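Local coordinates for endo-polygalacturonase (Pectobacterium carotovorum subsp. carotovorum, PDB 1BHE), which hydrolyses alpha-1,4 linkages within polygalacturonic acid and takes part in the maceration and soft-rotting of plant tissue, at residues R152-N157 with F175-S180; N344-K349 with Q368-N373. One frame throughout, in Å; residues are numbered along the deposited sequence.

Interaction 1 (R152-N157 with F175-S180); sequences RLIQIN and FHVVFS
Strands 154-157 and 177-180 run side by side in the same direction, their axes 6° apart and 4.8 Å at closest approach, as neighbouring turns of the right-handed parallel beta-helix of family 28 glycosyl hydrolases. The pairing is in exact step, I154 beside V177 through N157 beside S180, and the linking hydrogen bonds end in S180 N to I156 O at 2.8 Å. I154, I156, V177 and F179 point into the interior of the beta-helix, where CG2 of I156 touches F179 CD1 at 3.6 Å and F185 meets the F179 ring.

On the other face a chain of polar groups runs along 152-157 beside V178. The R152 chain is extended from CG to NE, which carries its guanidinium over V178 CG2 and alongside the F175 ring, the two planes 14° apart; F175 itself lies about 6 Å, side chain to side chain, from D223, the predicted proton donor. NH1 of R152 donates to Q155 OE1 at 2.8 Å, the acceptor lying almost in the guanidinium plane. A bend at chi2 (77°) brings the Q155 amide alongside V178, with NE2 3.7 Å from V178 CG1. That NE2 in turn gives a nearly straight bond of 2.7 Å to N157 OD1, in both amide planes. One water completes the network, accepting from R152 NH1 and Q155 NE2 and lying 2.9 Å from S180 OG.

Interaction 2 (N344-K349 with Q368-N373); sequences NGENAK and QIKNVN
Backbone pairing joins N344 to K370 as parallel neighbours, their CA atoms 4.7 Å apart, and it breaks off at once: G345 N donates to K370 O at 2.7 Å, nearly straight at 162°, before 344-349 turns away from its partner. N344 also bonds through its backbone to I310 and T312, so the outgoing strand end is held between two neighbouring turns of the fold.

Side-chain to backbone bonds then take over. N371, whose own backbone adopts a left-handed conformation, has CG anti to its N (chi1 -161°), a setting that sends the amide across to the bend. There ND2 donates to G345 O at 3.0 Å and, weakly, to A348 O. The G345 carbonyl is gripped twice, since A348 N closes the type II turn on the same oxygen; the two donors come from opposite faces of the carbonyl plane, and N371 ND2 stands well above that plane. A water donating to both K349 O and N371 OD1 adds a further link, so both ends of the asparagine amide serve the bend. On 344-349 itself, N344 OD1 accepts from E346 N at 3.0 Å, with the donor above the carbonyl plane, forming an Asx turn.

Charged and packing contacts fill the side of N344 and K370, which lie alongside each other and point the same way. K370 bends at chi3 (71°), laying CE 3.2 Å from N344 OD1, and its NZ reaches E346 OE1 in a long salt bridge of 3.7 Å. This probably adds only a modest attraction.

An Asx turn overlapping a type II turn, clasped by an asparagine of the next coil, thus shapes a corner between strands near the C-terminal end of the parallel beta-helix.

Both contacts illustrate how a beta-helix is built: a chain segment meets its counterpart one turn later. From the N terminus, 152-157 is reached first, and interaction 1 closes a loop of 17 intervening residues, nine of them in strands, when 175-180 returns beside it. The chain then climbs through further coils before 344-349 opens interaction 2, which closes after 18 residues at 368-373. The two loops follow in series, neither nesting nor crossing. Their centres are about 33 Å apart, with nearest atoms about 22 Å away. Interaction 1 ties coils in the buried middle of the solenoid, near the probable active site; interaction 2 joins coils close to its C-terminal end.

Interaction 1 (R152-N157 with F175-S180)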
loop_
_atom_site.group_PDB
_atom_site.type_symbol
_atom_site.label_atom_id
_atom_site.label_comp_id
_atom_site.label_asym_id
_atom_site.label_seq_id
_atom_site.Cartn_x
_atom_site.Cartn_y
_atom_site.Cartn_z
ATOM N N ARG A 152 10.199 5.059 -0.511
ATOM C CA ARG A 152 9.214 3.999 -0.684
ATOM C C ARG A 152 9.905 2.753 -1.236
ATOM O O ARG A 152 10.943 2.901 -1.896
ATOM C CB ARG A 152 8.115 4.426 -1.665
ATOM C CG ARG A 152 7.202 5.493 -1.060
ATOM C CD ARG A 152 6.235 6.031 -2.109
ATOM N NE ARG A 152 5.249 6.932 -1.502
ATOM C CZ ARG A 152 4.433 7.719 -2.196
ATOM N NH1 ARG A 152 4.465 7.735 -3.521
ATOM N NH2 ARG A 152 3.582 8.503 -1.541
ATOM N N LEU A 153 9.375 1.563 -0.975
ATOM C CA LEU A 153 10.009 0.351 -1.482
ATOM C C LEU A 153 9.782 0.174 -2.982
ATOM O O LEU A 153 10.715 -0.009 -3.761
ATOM C CB LEU A 153 9.494 -0.901 -0.791
ATOM C CG LEU A 153 10.150 -1.473 0.445
ATOM C CD1 LEU A 153 9.678 -2.922 0.621
ATOM C CD2 LEU A 153 11.670 -1.419 0.450
ATOM N N ILE A 154 8.513 0.179 -3.388
ATOM C CA ILE A 154 8.175 -0.045 -4.799
ATOM C C ILE A 154 7.262 1.089 -5.257
ATOM O O ILE A 154 6.207 1.270 -4.656
ATOM C CB ILE A 154 7.483 -1.403 -4.998
ATOM C CG1 ILE A 154 8.457 -2.577 -4.786
ATOM C CG2 ILE A 154 6.845 -1.539 -6.376
ATOM C CD1 ILE A 154 7.729 -3.890 -4.538
ATOM N N GLN A 155 7.673 1.816 -6.278
ATOM C CA GLN A 155 6.886 2.926 -6.819
ATOM C C GLN A 155 6.610 2.664 -8.294
ATOM O O GLN A 155 7.534 2.516 -9.093
ATOM C CB GLN A 155 7.669 4.231 -6.641
ATOM C CG GLN A 155 7.018 5.441 -7.289
ATOM C CD GLN A 155 5.846 5.992 -6.503
ATOM O OE1 GLN A 155 5.848 6.066 -5.278
ATOM N NE2 GLN A 155 4.805 6.396 -7.235
ATOM N N ILE A 156 5.346 2.539 -8.663
ATOM C CA ILE A 156 4.949 2.231 -10.032
ATOM C C ILE A 156 4.102 3.362 -10.609
ATOM O O ILE A 156 3.061 3.691 -10.047
ATOM C CB ILE A 156 4.166 0.911 -10.095
ATOM C CG1 ILE A 156 4.925 -0.238 -9.412
ATOM C CG2 ILE A 156 3.857 0.549 -11.544
ATOM C CD1 ILE A 156 4.006 -1.291 -8.818
ATOM N N ASN A 157 4.560 3.978 -11.697
ATOM C CA ASN A 157 3.874 5.126 -12.279
ATOM C C ASN A 157 3.478 4.920 -13.733
ATOM O O ASN A 157 4.241 4.339 -14.503
ATOM C CB ASN A 157 4.807 6.354 -12.263
ATOM C CG ASN A 157 5.332 6.748 -10.907
ATOM O OD1 ASN A 157 4.695 6.526 -9.886
ATOM N ND2 ASN A 157 6.510 7.343 -10.842
ATOM N N PHE A 175 5.902 4.053 2.307
ATOM C CA PHE A 175 4.904 3.102 1.803
ATOM C C PHE A 175 5.607 1.929 1.123
ATOM O O PHE A 175 6.657 2.128 0.517
ATOM C CB PHE A 175 3.948 3.804 0.840
ATOM C CG PHE A 175 3.123 4.921 1.423
ATOM C CD1 PHE A 175 3.179 5.276 2.759
ATOM C CD2 PHE A 175 2.255 5.619 0.590
ATOM C CE1 PHE A 175 2.408 6.308 3.258
ATOM C CE2 PHE A 175 1.473 6.645 1.087
ATOM C CZ PHE A 175 1.548 6.995 2.421
ATOM N N HIS A 176 5.038 0.729 1.217
ATOM C CA HIS A 176 5.650 -0.445 0.608
ATOM C C HIS A 176 5.455 -0.477 -0.904
ATOM O O HIS A 176 6.413 -0.650 -1.660
ATOM C CB HIS A 176 5.085 -1.744 1.203
ATOM C CG HIS A 176 5.445 -1.984 2.638
ATOM N ND1 HIS A 176 4.910 -1.257 3.674
ATOM C CD2 HIS A 176 6.282 -2.893 3.197
ATOM C CE1 HIS A 176 5.406 -1.700 4.824
ATOM N NE2 HIS A 176 6.242 -2.690 4.569
ATOM N N VAL A 177 4.195 -0.418 -1.340
ATOM C CA VAL A 177 3.855 -0.497 -2.757
ATOM C C VAL A 177 2.859 0.598 -3.137
ATOM O O VAL A 177 1.807 0.762 -2.514
ATOM C CB VAL A 177 3.217 -1.843 -3.160
ATOM C CG1 VAL A 177 2.995 -1.905 -4.674
ATOM C CG2 VAL A 177 4.021 -3.061 -2.737
ATOM N N VAL A 178 3.186 1.349 -4.184
ATOM C CA VAL A 178 2.337 2.412 -4.702
ATOM C C VAL A 178 2.144 2.185 -6.205
ATOM O O VAL A 178 3.118 1.979 -6.923
ATOM C CB VAL A 178 2.927 3.821 -4.484
ATOM C CG1 VAL A 178 2.106 4.881 -5.220
ATOM C CG2 VAL A 178 3.015 4.178 -3.003
ATOM N N PHE A 179 0.896 2.193 -6.646
ATOM C CA PHE A 179 0.555 2.020 -8.055
ATOM C C PHE A 179 -0.194 3.286 -8.491
ATOM O O PHE A 179 -1.393 3.408 -8.201
ATOM C CB PHE A 179 -0.310 0.781 -8.274
ATOM C CG PHE A 179 -0.567 0.457 -9.720
ATOM C CD1 PHE A 179 0.448 -0.025 -10.531
ATOM C CD2 PHE A 179 -1.828 0.632 -10.268
ATOM C CE1 PHE A 179 0.214 -0.320 -11.868
ATOM C CE2 PHE A 179 -2.067 0.336 -11.596
ATOM C CZ PHE A 179 -1.047 -0.138 -12.400
ATOM N N SER A 180 0.511 4.220 -9.117
ATOM C CA SER A 180 -0.051 5.516 -9.451
ATOM C C SER A 180 -0.315 5.778 -10.926
ATOM O O SER A 180 0.523 5.525 -11.783
ATOM C CB SER A 180 0.924 6.645 -9.034
ATOM O OG SER A 180 1.133 6.616 -7.637
HETATM O O HOH W 1 2.814 8.447 -6.155
#

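Interaction 2 (N344-K349 with Q368-N373)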
loop_
_atom_site.group_PDB
_atom_site.type_symbol
_atom_site.label_atom_id
_atom_site.label_comp_id
_atom_site.label_asym_id
_atom_site.label_seq_id
_atom_site.Cartn_x
_atom_site.Cartn_y
_atom_site.Cartn_z
ATOM N N ASN A 344 -19.628 8.798 10.644
ATOM C CA ASN A 344 -19.736 10.251 10.673
ATOM C C ASN A 344 -19.845 10.855 9.278
ATOM O O ASN A 344 -18.899 10.808 8.491
ATOM C CB ASN A 344 -18.528 10.837 11.405
ATOM C CG ASN A 344 -18.614 12.330 11.626
ATOM O OD1 ASN A 344 -19.533 13.013 11.174
ATOM N ND2 ASN A 344 -17.631 12.860 12.343
ATOM N N GLY A 345 -20.993 11.466 8.989
ATOM C CA GLY A 345 -21.249 12.069 7.698
ATOM C C GLY A 345 -21.310 13.585 7.706
ATOM O O GLY A 345 -21.962 14.183 6.847
ATOM N N GLU A 346 -20.609 14.221 8.638
ATOM C CA GLU A 346 -20.552 15.683 8.699
ATOM C C GLU A 346 -20.047 16.226 7.374
ATOM O O GLU A 346 -19.218 15.598 6.707
ATOM C CB GLU A 346 -19.639 16.102 9.850
ATOM C CG GLU A 346 -19.575 17.581 10.174
ATOM C CD GLU A 346 -18.610 17.889 11.307
ATOM O OE1 GLU A 346 -18.623 17.170 12.330
ATOM O OE2 GLU A 346 -17.829 18.855 11.191
ATOM N N ASN A 347 -20.554 17.359 6.902
ATOM C CA ASN A 347 -20.122 17.966 5.651
ATOM C C ASN A 347 -20.723 17.336 4.402
ATOM O O ASN A 347 -20.527 17.870 3.305
ATOM C CB ASN A 347 -18.594 17.991 5.536
ATOM C CG ASN A 347 -17.923 18.992 6.452
ATOM O OD1 ASN A 347 -18.455 20.060 6.756
ATOM N ND2 ASN A 347 -16.724 18.649 6.914
ATOM N N ALA A 348 -21.462 16.245 4.507
ATOM C CA ALA A 348 -22.192 15.663 3.391
ATOM C C ALA A 348 -23.545 16.367 3.295
ATOM O O ALA A 348 -24.224 16.510 4.314
ATOM C CB ALA A 348 -22.399 14.172 3.584
ATOM N N LYS A 349 -23.929 16.800 2.104
ATOM C CA LYS A 349 -25.195 17.501 1.915
ATOM C C LYS A 349 -26.361 16.770 2.561
ATOM O O LYS A 349 -27.109 17.355 3.343
ATOM C CB LYS A 349 -25.460 17.733 0.425
ATOM C CG LYS A 349 -24.409 18.589 -0.259
ATOM C CD LYS A 349 -24.536 20.054 0.116
ATOM C CE LYS A 349 -23.176 20.698 0.323
ATOM N NZ LYS A 349 -23.299 22.081 0.862
ATOM N N GLN A 368 -21.254 4.995 16.983
ATOM C CA GLN A 368 -21.261 6.451 17.083
ATOM C C GLN A 368 -21.710 6.985 15.721
ATOM O O GLN A 368 -20.947 6.972 14.755
ATOM C CB GLN A 368 -19.909 7.020 17.484
ATOM C CG GLN A 368 -19.472 6.683 18.897
ATOM C CD GLN A 368 -18.046 7.061 19.223
ATOM O OE1 GLN A 368 -17.310 7.625 18.411
ATOM N NE2 GLN A 368 -17.626 6.758 20.452
ATOM N N ILE A 369 -22.982 7.359 15.628
ATOM C CA ILE A 369 -23.579 7.777 14.368
ATOM C C ILE A 369 -23.914 9.257 14.284
ATOM O O ILE A 369 -24.538 9.848 15.168
ATOM C CB ILE A 369 -24.862 6.955 14.092
ATOM C CG1 ILE A 369 -24.566 5.458 14.085
ATOM C CG2 ILE A 369 -25.510 7.372 12.781
ATOM C CD1 ILE A 369 -25.767 4.554 14.221
ATOM N N LYS A 370 -23.544 9.859 13.157
ATOM C CA LYS A 370 -23.804 11.262 12.882
ATOM C C LYS A 370 -24.052 11.476 11.391
ATOM O O LYS A 370 -23.175 11.273 10.551
ATOM C CB LYS A 370 -22.652 12.140 13.369
ATOM C CG LYS A 370 -22.741 13.600 12.967
ATOM C CD LYS A 370 -22.021 14.524 13.932
ATOM C CE LYS A 370 -20.511 14.387 13.853
ATOM N NZ LYS A 370 -19.833 14.923 15.067
ATOM N N ASN A 371 -25.277 11.877 11.058
ATOM C CA ASN A 371 -25.669 12.129 9.681
ATOM C C ASN A 371 -25.406 10.961 8.740
ATOM O O ASN A 371 -24.849 11.115 7.650
ATOM C CB ASN A 371 -24.983 13.404 9.166
ATOM C CG ASN A 371 -25.686 13.961 7.940
ATOM O OD1 ASN A 371 -26.893 13.770 7.782
ATOM N ND2 ASN A 371 -24.931 14.616 7.069
ATOM N N VAL A 372 -25.857 9.772 9.113
ATOM C CA VAL A 372 -25.749 8.574 8.295
ATOM C C VAL A 372 -26.852 7.595 8.700
ATOM O O VAL A 372 -27.023 7.290 9.878
ATOM C CB VAL A 372 -24.379 7.883 8.376
ATOM C CG1 VAL A 372 -23.917 7.783 9.821
ATOM C CG2 VAL A 372 -24.387 6.489 7.758
ATOM N N ASN A 373 -27.576 7.099 7.702
ATOM C CA ASN A 373 -28.651 6.148 7.955
ATOM C C ASN A 373 -28.259 4.742 7.524
ATOM O O ASN A 373 -27.789 4.514 6.409
ATOM C CB ASN A 373 -29.938 6.594 7.255
ATOM C CG ASN A 373 -30.635 7.683 8.050
ATOM O OD1 ASN A 373 -31.012 7.461 9.205
ATOM N ND2 ASN A 373 -30.793 8.847 7.438
HETATM O O HOH W 2 -27.500 16.200 5.913
#